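Local structure of PmoF1 (Methylocystis sp. ATCC 49242, 6P1E) at residues B[5-19]-B[107-121]. The protein binds copper(II) through its PCuAC domain and probably acts as a copper chaperone in a methane-oxidizing bacterium. Residues are numbered along the deposited sequence; the frame is centred on the assembly and turned at random.
With CU (copper (II) ion), chain E.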
ATOM      1  N   TYR B   5       4.101  -6.590  11.086  1.00 17.45           N
ATOM      2  CA  TYR B   5       4.311  -6.550  12.527  1.00 16.81           C
ATOM      3  C   TYR B   5       3.030  -6.934  13.249  1.00 16.33           C
ATOM      4  O   TYR B   5       1.960  -6.401  12.961  1.00 15.54           O
ATOM      5  CB  TYR B   5       4.783  -5.161  12.953  1.00 15.78           C
ATOM      6  CG  TYR B   5       6.049  -4.742  12.248  1.00 16.41           C
ATOM      7  CD1 TYR B   5       7.291  -4.985  12.815  1.00 17.15           C
ATOM      8  CD2 TYR B   5       6.003  -4.117  11.010  1.00 16.53           C
ATOM      9  CE1 TYR B   5       8.454  -4.611  12.170  1.00 18.11           C
ATOM     10  CE2 TYR B   5       7.159  -3.740  10.356  1.00 17.21           C
ATOM     11  CZ  TYR B   5       8.382  -3.988  10.943  1.00 18.87           C
ATOM     12  OH  TYR B   5       9.540  -3.615  10.299  1.00 24.24           O
ATOM     13  N   ASP B   6       3.156  -7.851  14.200  1.00 17.00           N
ATOM     14  CA  ASP B   6       2.019  -8.311  14.983  1.00 16.78           C
ATOM     15  C   ASP B   6       2.050  -7.658  16.352  1.00 15.75           C
ATOM     16  O   ASP B   6       3.109  -7.546  16.968  1.00 16.21           O
ATOM     17  CB  ASP B   6       2.040  -9.833  15.142  1.00 18.73           C
ATOM     18  CG  ASP B   6       2.059 -10.563  13.812  1.00 38.99           C
ATOM     19  OD1 ASP B   6       1.149 -10.337  12.992  1.00 36.87           O
ATOM     20  OD2 ASP B   6       2.991 -11.362  13.588  1.00 61.09           O
ATOM     21  N   VAL B   7       0.892  -7.192  16.807  1.00 14.56           N
ATOM     22  CA  VAL B   7       0.741  -6.757  18.193  1.00 13.88           C
ATOM     23  C   VAL B   7      -0.667  -7.121  18.663  1.00 13.41           C
ATOM     24  O   VAL B   7      -1.664  -6.739  18.047  1.00 12.59           O
ATOM     25  CB  VAL B   7       1.021  -5.239  18.350  1.00 35.93           C
ATOM     26  CG1 VAL B   7       0.079  -4.397  17.487  1.00 30.41           C
ATOM     27  CG2 VAL B   7       0.941  -4.828  19.816  1.00 48.28           C
ATOM     28  N   GLY B   8      -0.742  -7.882  19.750  1.00 19.88           N
ATOM     29  CA  GLY B   8      -2.002  -8.474  20.157  1.00 19.69           C
ATOM     30  C   GLY B   8      -2.582  -9.254  18.992  1.00 18.18           C
ATOM     31  O   GLY B   8      -1.884 -10.056  18.367  1.00 19.86           O
ATOM     32  N   LYS B   9      -3.851  -9.004  18.685  1.00 17.82           N
ATOM     33  CA  LYS B   9      -4.511  -9.647  17.552  1.00 18.19           C
ATOM     34  C   LYS B   9      -4.568  -8.719  16.343  1.00 17.80           C
ATOM     35  O   LYS B   9      -5.326  -8.958  15.402  1.00 15.81           O
ATOM     36  CB  LYS B   9      -5.917 -10.101  17.942  1.00 20.49           C
ATOM     37  CG  LYS B   9      -5.917 -11.188  19.002  1.00 23.83           C
ATOM     38  CD  LYS B   9      -7.301 -11.772  19.210  1.00 38.40           C
ATOM     39  CE  LYS B   9      -7.295 -12.831  20.301  1.00 59.72           C
ATOM     40  NZ  LYS B   9      -6.325 -13.928  20.023  1.00 71.61           N
ATOM     41  N   LEU B  10      -3.768  -7.656  16.380  1.00 13.43           N
ATOM     42  CA  LEU B  10      -3.623  -6.756  15.241  1.00 11.27           C
ATOM     43  C   LEU B  10      -2.431  -7.158  14.385  1.00 10.69           C
ATOM     44  O   LEU B  10      -1.444  -7.697  14.886  1.00 11.56           O
ATOM     45  CB  LEU B  10      -3.444  -5.303  15.694  1.00 13.40           C
ATOM     46  CG  LEU B  10      -4.429  -4.755  16.727  1.00 20.40           C
ATOM     47  CD1 LEU B  10      -4.099  -3.300  17.036  1.00 14.89           C
ATOM     48  CD2 LEU B  10      -5.856  -4.891  16.235  1.00 15.59           C
ATOM     49  N   LYS B  11      -2.528  -6.884  13.091  1.00  9.61           N
ATOM     50  CA  LYS B  11      -1.396  -7.044  12.190  1.00  9.51           C
ATOM     51  C   LYS B  11      -1.216  -5.750  11.424  1.00 10.54           C
ATOM     52  O   LYS B  11      -2.158  -5.251  10.808  1.00 10.07           O
ATOM     53  CB  LYS B  11      -1.602  -8.214  11.227  1.00 16.15           C
ATOM     54  CG  LYS B  11      -1.752  -9.563  11.906  1.00 36.00           C
ATOM     55  CD  LYS B  11      -1.449 -10.701  10.944  1.00 53.14           C
ATOM     56  CE  LYS B  11      -1.616 -12.055  11.615  1.00 59.04           C
ATOM     57  NZ  LYS B  11      -1.466 -13.190  10.662  1.00 68.68           N
ATOM     58  N   VAL B  12      -0.004  -5.214  11.472  1.00  6.97           N
ATOM     59  CA  VAL B  12       0.343  -4.027  10.707  1.00  6.08           C
ATOM     60  C   VAL B  12       1.158  -4.506   9.523  1.00  6.82           C
ATOM     61  O   VAL B  12       2.283  -4.980   9.683  1.00  8.95           O
ATOM     62  CB  VAL B  12       1.147  -3.016  11.543  1.00  9.02           C
ATOM     63  CG1 VAL B  12       1.529  -1.801  10.704  1.00  9.72           C
ATOM     64  CG2 VAL B  12       0.352  -2.596  12.771  1.00 12.66           C
ATOM     65  N   GLU B  13       0.600  -4.346   8.330  1.00  6.54           N
ATOM     66  CA  GLU B  13       1.192  -4.928   7.141  1.00  7.05           C
ATOM     67  C   GLU B  13       1.743  -3.846   6.226  1.00  5.17           C
ATOM     68  O   GLU B  13       1.113  -2.820   5.977  1.00  7.08           O
ATOM     69  CB  GLU B  13       0.160  -5.798   6.413  1.00  9.61           C
ATOM     70  CG  GLU B  13      -0.339  -6.951   7.279  1.00  9.67           C
ATOM     71  CD  GLU B  13      -1.313  -7.873   6.567  1.00 30.81           C
ATOM     72  OE1 GLU B  13      -1.503  -7.716   5.347  1.00 17.80           O
ATOM     73  OE2 GLU B  13      -1.890  -8.761   7.232  1.00 19.75           O
ATOM     74  N   HIS B  14       2.961  -4.106   5.769  1.00  5.57           N
ATOM     75  CA  HIS B  14       3.678  -3.271   4.821  1.00  7.54           C
ATOM     76  C   HIS B  14       3.582  -1.777   5.124  1.00  5.39           C
ATOM     77  O   HIS B  14       3.154  -0.984   4.281  1.00  5.58           O
ATOM     78  CB  HIS B  14       3.205  -3.542   3.403  1.00  5.89           C
ATOM     79  CG  HIS B  14       4.220  -3.159   2.382  1.00  7.41           C
ATOM     80  ND1 HIS B  14       4.458  -1.849   2.037  1.00 11.74           N
ATOM     81  CD2 HIS B  14       5.111  -3.903   1.688  1.00  8.39           C
ATOM     82  CE1 HIS B  14       5.429  -1.804   1.147  1.00  9.00           C
ATOM     83  NE2 HIS B  14       5.843  -3.039   0.916  1.00  8.89           N
ATOM     84  N   PRO B  15       3.982  -1.384   6.338  1.00  5.90           N
ATOM     85  CA  PRO B  15       4.063   0.045   6.646  1.00  6.92           C
ATOM     86  C   PRO B  15       5.040   0.752   5.719  1.00  7.81           C
ATOM     87  O   PRO B  15       6.128   0.238   5.457  1.00  8.00           O
ATOM     88  CB  PRO B  15       4.565   0.066   8.090  1.00  7.26           C
ATOM     89  CG  PRO B  15       5.320  -1.210   8.236  1.00  9.22           C
ATOM     90  CD  PRO B  15       4.583  -2.213   7.397  1.00  8.04           C
ATOM     91  N   TRP B  16       4.649   1.915   5.221  1.00  6.98           N
ATOM     92  CA  TRP B  16       5.500   2.671   4.319  1.00  8.19           C
ATOM     93  C   TRP B  16       5.171   4.148   4.386  1.00  9.42           C
ATOM     94  O   TRP B  16       4.149   4.545   4.935  1.00 10.02           O
ATOM     95  CB  TRP B  16       5.367   2.171   2.878  1.00  8.04           C
ATOM     96  CG  TRP B  16       4.022   2.395   2.230  1.00  7.57           C
ATOM     97  CD1 TRP B  16       2.854   1.746   2.507  1.00  6.68           C
ATOM     98  CD2 TRP B  16       3.725   3.314   1.171  1.00  8.80           C
ATOM     99  NE1 TRP B  16       1.847   2.211   1.696  1.00  7.55           N
ATOM    100  CE2 TRP B  16       2.357   3.176   0.863  1.00  8.44           C
ATOM    101  CE3 TRP B  16       4.481   4.248   0.455  1.00 10.64           C
ATOM    102  CZ2 TRP B  16       1.729   3.932  -0.121  1.00  9.88           C
ATOM    103  CZ3 TRP B  16       3.858   4.997  -0.522  1.00 11.98           C
ATOM    104  CH2 TRP B  16       2.497   4.835  -0.803  1.00 11.61           C
ATOM    105  N   LEU B  17       6.051   4.965   3.831  1.00 11.36           N
ATOM    106  CA  LEU B  17       5.780   6.389   3.775  1.00 14.43           C
ATOM    107  C   LEU B  17       6.300   6.999   2.497  1.00 19.05           C
ATOM    108  O   LEU B  17       7.248   6.499   1.888  1.00 15.57           O
ATOM    109  CB  LEU B  17       6.393   7.099   4.979  1.00 21.25           C
ATOM    110  CG  LEU B  17       7.905   6.974   5.140  1.00 17.61           C
ATOM    111  CD1 LEU B  17       8.560   8.343   5.029  1.00 33.96           C
ATOM    112  CD2 LEU B  17       8.234   6.320   6.471  1.00 39.20           C
ATOM    113  N   ARG B  18       5.655   8.087   2.098  1.00 16.91           N
ATOM    114  CA  ARG B  18       6.102   8.866   0.965  1.00 21.36           C
ATOM    115  C   ARG B  18       6.927  10.026   1.492  1.00 30.23           C
ATOM    116  O   ARG B  18       6.422  10.866   2.238  1.00 24.18           O
ATOM    117  CB  ARG B  18       4.915   9.364   0.146  1.00 27.54           C
ATOM    118  CG  ARG B  18       5.308  10.096  -1.122  1.00 40.86           C
ATOM    119  CD  ARG B  18       4.264   9.886  -2.197  1.00 58.35           C
ATOM    120  NE  ARG B  18       4.310   8.529  -2.735  1.00 55.22           N
ATOM    121  CZ  ARG B  18       3.263   7.874  -3.229  1.00 42.63           C
ATOM    122  NH1 ARG B  18       2.063   8.441  -3.249  1.00 50.70           N
ATOM    123  NH2 ARG B  18       3.412   6.643  -3.697  1.00 42.34           N
ATOM    124  N   ALA B  19       8.201  10.049   1.115  1.00 37.24           N
ATOM    125  CA  ALA B  19       9.139  11.039   1.622  1.00 38.04           C
ATOM    126  C   ALA B  19       8.700  12.443   1.230  1.00 41.36           C
ATOM    127  O   ALA B  19       7.937  12.611   0.277  1.00 39.32           O
ATOM    128  CB  ALA B  19      10.536  10.755   1.101  1.00 39.91           C
ATOM    129  N   PHE B 107      -1.404   1.651  20.105  1.00 18.94           N
ATOM    130  CA  PHE B 107      -2.802   1.249  20.035  1.00 18.91           C
ATOM    131  C   PHE B 107      -3.413   1.313  21.429  1.00 19.95           C
ATOM    132  O   PHE B 107      -2.758   0.959  22.410  1.00 20.44           O
ATOM    133  CB  PHE B 107      -2.928  -0.155  19.447  1.00 18.34           C
ATOM    134  CG  PHE B 107      -2.422  -0.265  18.038  1.00 17.59           C
ATOM    135  CD1 PHE B 107      -3.238   0.061  16.966  1.00 17.73           C
ATOM    136  CD2 PHE B 107      -1.123  -0.677  17.786  1.00 17.16           C
ATOM    137  CE1 PHE B 107      -2.773  -0.036  15.666  1.00 17.28           C
ATOM    138  CE2 PHE B 107      -0.651  -0.775  16.489  1.00 16.58           C
ATOM    139  CZ  PHE B 107      -1.476  -0.453  15.428  1.00 16.54           C
ATOM    140  N   GLU B 108      -4.659   1.771  21.516  1.00 20.66           N
ATOM    141  CA  GLU B 108      -5.309   1.979  22.811  1.00 21.85           C
ATOM    142  C   GLU B 108      -5.317   0.716  23.672  1.00 21.81           C
ATOM    143  O   GLU B 108      -5.046   0.779  24.872  1.00 22.70           O
ATOM    144  CB  GLU B 108      -6.744   2.478  22.628  1.00 22.93           C
ATOM    145  CG  GLU B 108      -7.447   2.772  23.956  1.00 33.13           C
ATOM    146  CD  GLU B 108      -8.853   3.317  23.785  1.00 57.66           C
ATOM    147  OE1 GLU B 108      -9.514   2.971  22.783  1.00 57.31           O
ATOM    148  OE2 GLU B 108      -9.296   4.092  24.660  1.00 70.97           O
ATOM    149  N   LYS B 109      -5.643  -0.419  23.061  1.00 21.29           N
ATOM    150  CA  LYS B 109      -5.755  -1.684  23.788  1.00 21.84           C
ATOM    151  C   LYS B 109      -4.515  -2.569  23.621  1.00 24.97           C
ATOM    152  O   LYS B 109      -4.001  -3.114  24.596  1.00 24.97           O
ATOM    153  CB  LYS B 109      -6.993  -2.455  23.322  1.00 22.54           C
ATOM    154  CG  LYS B 109      -8.302  -1.682  23.423  1.00 34.02           C
ATOM    155  CD  LYS B 109      -8.668  -1.365  24.863  1.00 49.50           C
ATOM    156  CE  LYS B 109      -9.988  -0.612  24.943  1.00 55.17           C
ATOM    157  NZ  LYS B 109     -10.379  -0.302  26.345  1.00 69.34           N
ATOM    158  N   ALA B 110      -4.040  -2.707  22.387  1.00 20.91           N
ATOM    159  CA  ALA B 110      -2.965  -3.651  22.081  1.00 20.97           C
ATOM    160  C   ALA B 110      -1.591  -3.171  22.550  1.00 31.87           C
ATOM    161  O   ALA B 110      -0.656  -3.962  22.659  1.00 22.07           O
ATOM    162  CB  ALA B 110      -2.932  -3.926  20.583  1.00 20.30           C
ATOM    163  N   GLY B 111      -1.477  -1.879  22.837  1.00 19.72           N
ATOM    164  CA  GLY B 111      -0.230  -1.303  23.303  1.00 24.42           C
ATOM    165  C   GLY B 111       0.673  -0.865  22.166  1.00 18.96           C
ATOM    166  O   GLY B 111       0.200  -0.575  21.066  1.00 19.75           O
ATOM    167  N   GLU B 112       1.974  -0.816  22.438  1.00 20.37           N
ATOM    168  CA  GLU B 112       2.944  -0.258  21.500  1.00 19.84           C
ATOM    169  C   GLU B 112       3.639  -1.336  20.667  1.00 17.94           C
ATOM    170  O   GLU B 112       3.872  -2.450  21.140  1.00 19.89           O
ATOM    171  CB  GLU B 112       3.985   0.567  22.262  1.00 30.25           C
ATOM    172  CG  GLU B 112       3.372   1.677  23.107  1.00 35.76           C
ATOM    173  CD  GLU B 112       4.404   2.628  23.681  1.00 51.60           C
ATOM    174  OE1 GLU B 112       5.604   2.298  23.642  1.00 65.17           O
ATOM    175  OE2 GLU B 112       4.014   3.707  24.178  1.00 45.34           O
ATOM    176  N   VAL B 113       3.952  -0.999  19.420  1.00 17.49           N
ATOM    177  CA  VAL B 113       4.752  -1.866  18.565  1.00 15.80           C
ATOM    178  C   VAL B 113       5.741  -1.012  17.775  1.00 16.45           C
ATOM    179  O   VAL B 113       5.372   0.013  17.203  1.00 16.92           O
ATOM    180  CB  VAL B 113       3.874  -2.718  17.611  1.00 13.68           C
ATOM    181  CG1 VAL B 113       3.011  -1.842  16.707  1.00 13.19           C
ATOM    182  CG2 VAL B 113       4.745  -3.665  16.783  1.00 18.04           C
ATOM    183  N   VAL B 114       7.007  -1.415  17.784  1.00 19.07           N
ATOM    184  CA  VAL B 114       8.030  -0.724  17.010  1.00 18.65           C
ATOM    185  C   VAL B 114       8.098  -1.333  15.619  1.00 19.01           C
ATOM    186  O   VAL B 114       8.163  -2.555  15.466  1.00 20.01           O
ATOM    187  CB  VAL B 114       9.411  -0.802  17.683  1.00 21.74           C
ATOM    188  CG1 VAL B 114      10.476  -0.130  16.820  1.00 23.01           C
ATOM    189  CG2 VAL B 114       9.365  -0.160  19.060  1.00 24.24           C
ATOM    190  N   ILE B 115       8.094  -0.470  14.609  1.00 19.81           N
ATOM    191  CA  ILE B 115       8.115  -0.909  13.224  1.00 17.99           C
ATOM    192  C   ILE B 115       9.231  -0.213  12.467  1.00 17.17           C
ATOM    193  O   ILE B 115       9.766   0.797  12.922  1.00 19.41           O
ATOM    194  CB  ILE B 115       6.772  -0.624  12.516  1.00 17.89           C
ATOM    195  CG1 ILE B 115       6.517   0.886  12.417  1.00 18.02           C
ATOM    196  CG2 ILE B 115       5.633  -1.312  13.258  1.00 19.37           C
ATOM    197  CD1 ILE B 115       5.339   1.252  11.542  1.00 32.55           C
ATOM    198  N   ASP B 116       9.571  -0.768  11.312  1.00 17.61           N
ATOM    199  CA  ASP B 116      10.495  -0.132  10.389  1.00 17.03           C
ATOM    200  C   ASP B 116       9.735   0.121   9.097  1.00 16.66           C
ATOM    201  O   ASP B 116       9.403  -0.814   8.369  1.00 20.77           O
ATOM    202  CB  ASP B 116      11.725  -1.011  10.154  1.00 18.88           C
ATOM    203  CG  ASP B 116      12.757  -0.348   9.262  1.00 48.69           C
ATOM    204  OD1 ASP B 116      12.832   0.898   9.262  1.00 47.81           O
ATOM    205  OD2 ASP B 116      13.500  -1.074   8.568  1.00 71.57           O
ATOM    206  N   ALA B 117       9.437   1.387   8.831  1.00 16.05           N
ATOM    207  CA  ALA B 117       8.654   1.751   7.661  1.00 15.43           C
ATOM    208  C   ALA B 117       9.561   1.914   6.455  1.00 19.81           C
ATOM    209  O   ALA B 117      10.626   2.521   6.538  1.00 21.17           O
ATOM    210  CB  ALA B 117       7.873   3.028   7.917  1.00 16.53           C
ATOM    211  N   ALA B 118       9.139   1.351   5.334  1.00 14.97           N
ATOM    212  CA  ALA B 118       9.909   1.462   4.111  1.00 16.06           C
ATOM    213  C   ALA B 118       9.621   2.817   3.445  1.00 17.75           C
ATOM    214  O   ALA B 118       8.518   3.350   3.569  1.00 16.18           O
ATOM    215  CB  ALA B 118       9.592   0.308   3.213  1.00 22.65           C
ATOM    216  N   ILE B 119      10.612   3.380   2.759  1.00 19.92           N
ATOM    217  CA  ILE B 119      10.500   4.749   2.251  1.00 19.12           C
ATOM    218  C   ILE B 119      10.356   4.858   0.731  1.00 19.66           C
ATOM    219  O   ILE B 119      11.191   4.362  -0.022  1.00 21.08           O
ATOM    220  CB  ILE B 119      11.724   5.580   2.695  1.00 21.24           C
ATOM    221  CG1 ILE B 119      11.784   5.626   4.224  1.00 21.43           C
ATOM    222  CG2 ILE B 119      11.664   6.998   2.121  1.00 23.08           C
ATOM    223  CD1 ILE B 119      13.035   6.258   4.775  1.00 33.06           C
ATOM    224  N   ASP B 120       9.265   5.497   0.307  1.00 19.71           N
ATOM    225  CA  ASP B 120       9.030   5.877  -1.088  1.00 20.88           C
ATOM    226  C   ASP B 120       9.429   7.345  -1.303  1.00 25.48           C
ATOM    227  O   ASP B 120       8.771   8.228  -0.758  1.00 25.02           O
ATOM    228  CB  ASP B 120       7.551   5.693  -1.450  1.00 20.56           C
ATOM    229  CG  ASP B 120       7.306   5.679  -2.948  1.00 33.60           C
ATOM    230  OD1 ASP B 120       8.210   5.269  -3.706  1.00 31.99           O
ATOM    231  OD2 ASP B 120       6.194   6.067  -3.367  1.00 29.64           O
ATOM    232  N   ALA B 121      10.478   7.619  -2.079  1.00 34.79           N
ATOM    233  CA  ALA B 121      10.910   9.006  -2.323  1.00 37.06           C
ATOM    234  C   ALA B 121      10.764   9.617  -3.742  1.00 65.05           C
ATOM    235  O   ALA B 121      10.634  10.835  -3.829  1.00 80.31           O
ATOM    236  CB  ALA B 121      12.357   9.141  -1.911  1.00 55.82           C
TER
HETATM  237 CU    CU E 203       7.496  -3.201  -0.257  1.00 17.30          CU
HETATM  238  O   HOH W   1       8.884  -2.900   7.184  1.00 25.66           O
HETATM  239  O   HOH W   2       8.159  11.963  -2.610  1.00 34.16           O
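Asp-120 OD2 is gripped by two nitrogens of Arg-18, NH2 at 2.9 Å nearly along the C-O axis and NE at 3.2 Å from the anti side, 30° out of the carboxylate plane, giving a side-on salt bridge. The oxygen lies in the guanidinium plane, and the carboxylate is turned 61° from it. In Arg-18, CG anti to the backbone N and a bend at chi3 (-73°) carry NE and NH2 to this one oxygen. Alongside this bridge, strands 15-18 and 111-120 run parallel; Leu-17 N donates to Ala-118 O and Leu-17 O accepts from Asp-120 N at 2.8 Å. The pairing lies inside the sheet of the cupredoxin-like PCu(A)C fold, flanked by strands 27-35 and 100-107. The chain turns a corner at His-14, whose NE2 binds copper together with His-34 of the second subunit; before it, strand 5-7 lies alongside strand 111-120, nearly antiparallel, meeting it through side chains. There Ile-115 CG2 makes a CH-pi contact over one face of the Tyr-5 ring, and Tyr-5 OH accepts a hydrogen bond from Asp-116 N at 3.0 Å. Replacing Tyr-5 by an alanine would probably leave Asp-116 N without this acceptor and uncover Ile-115. Nearer the hairpin turn, Leu-10 CD1 sits over a face of Phe-107, 3.7 Å from the ring centroid.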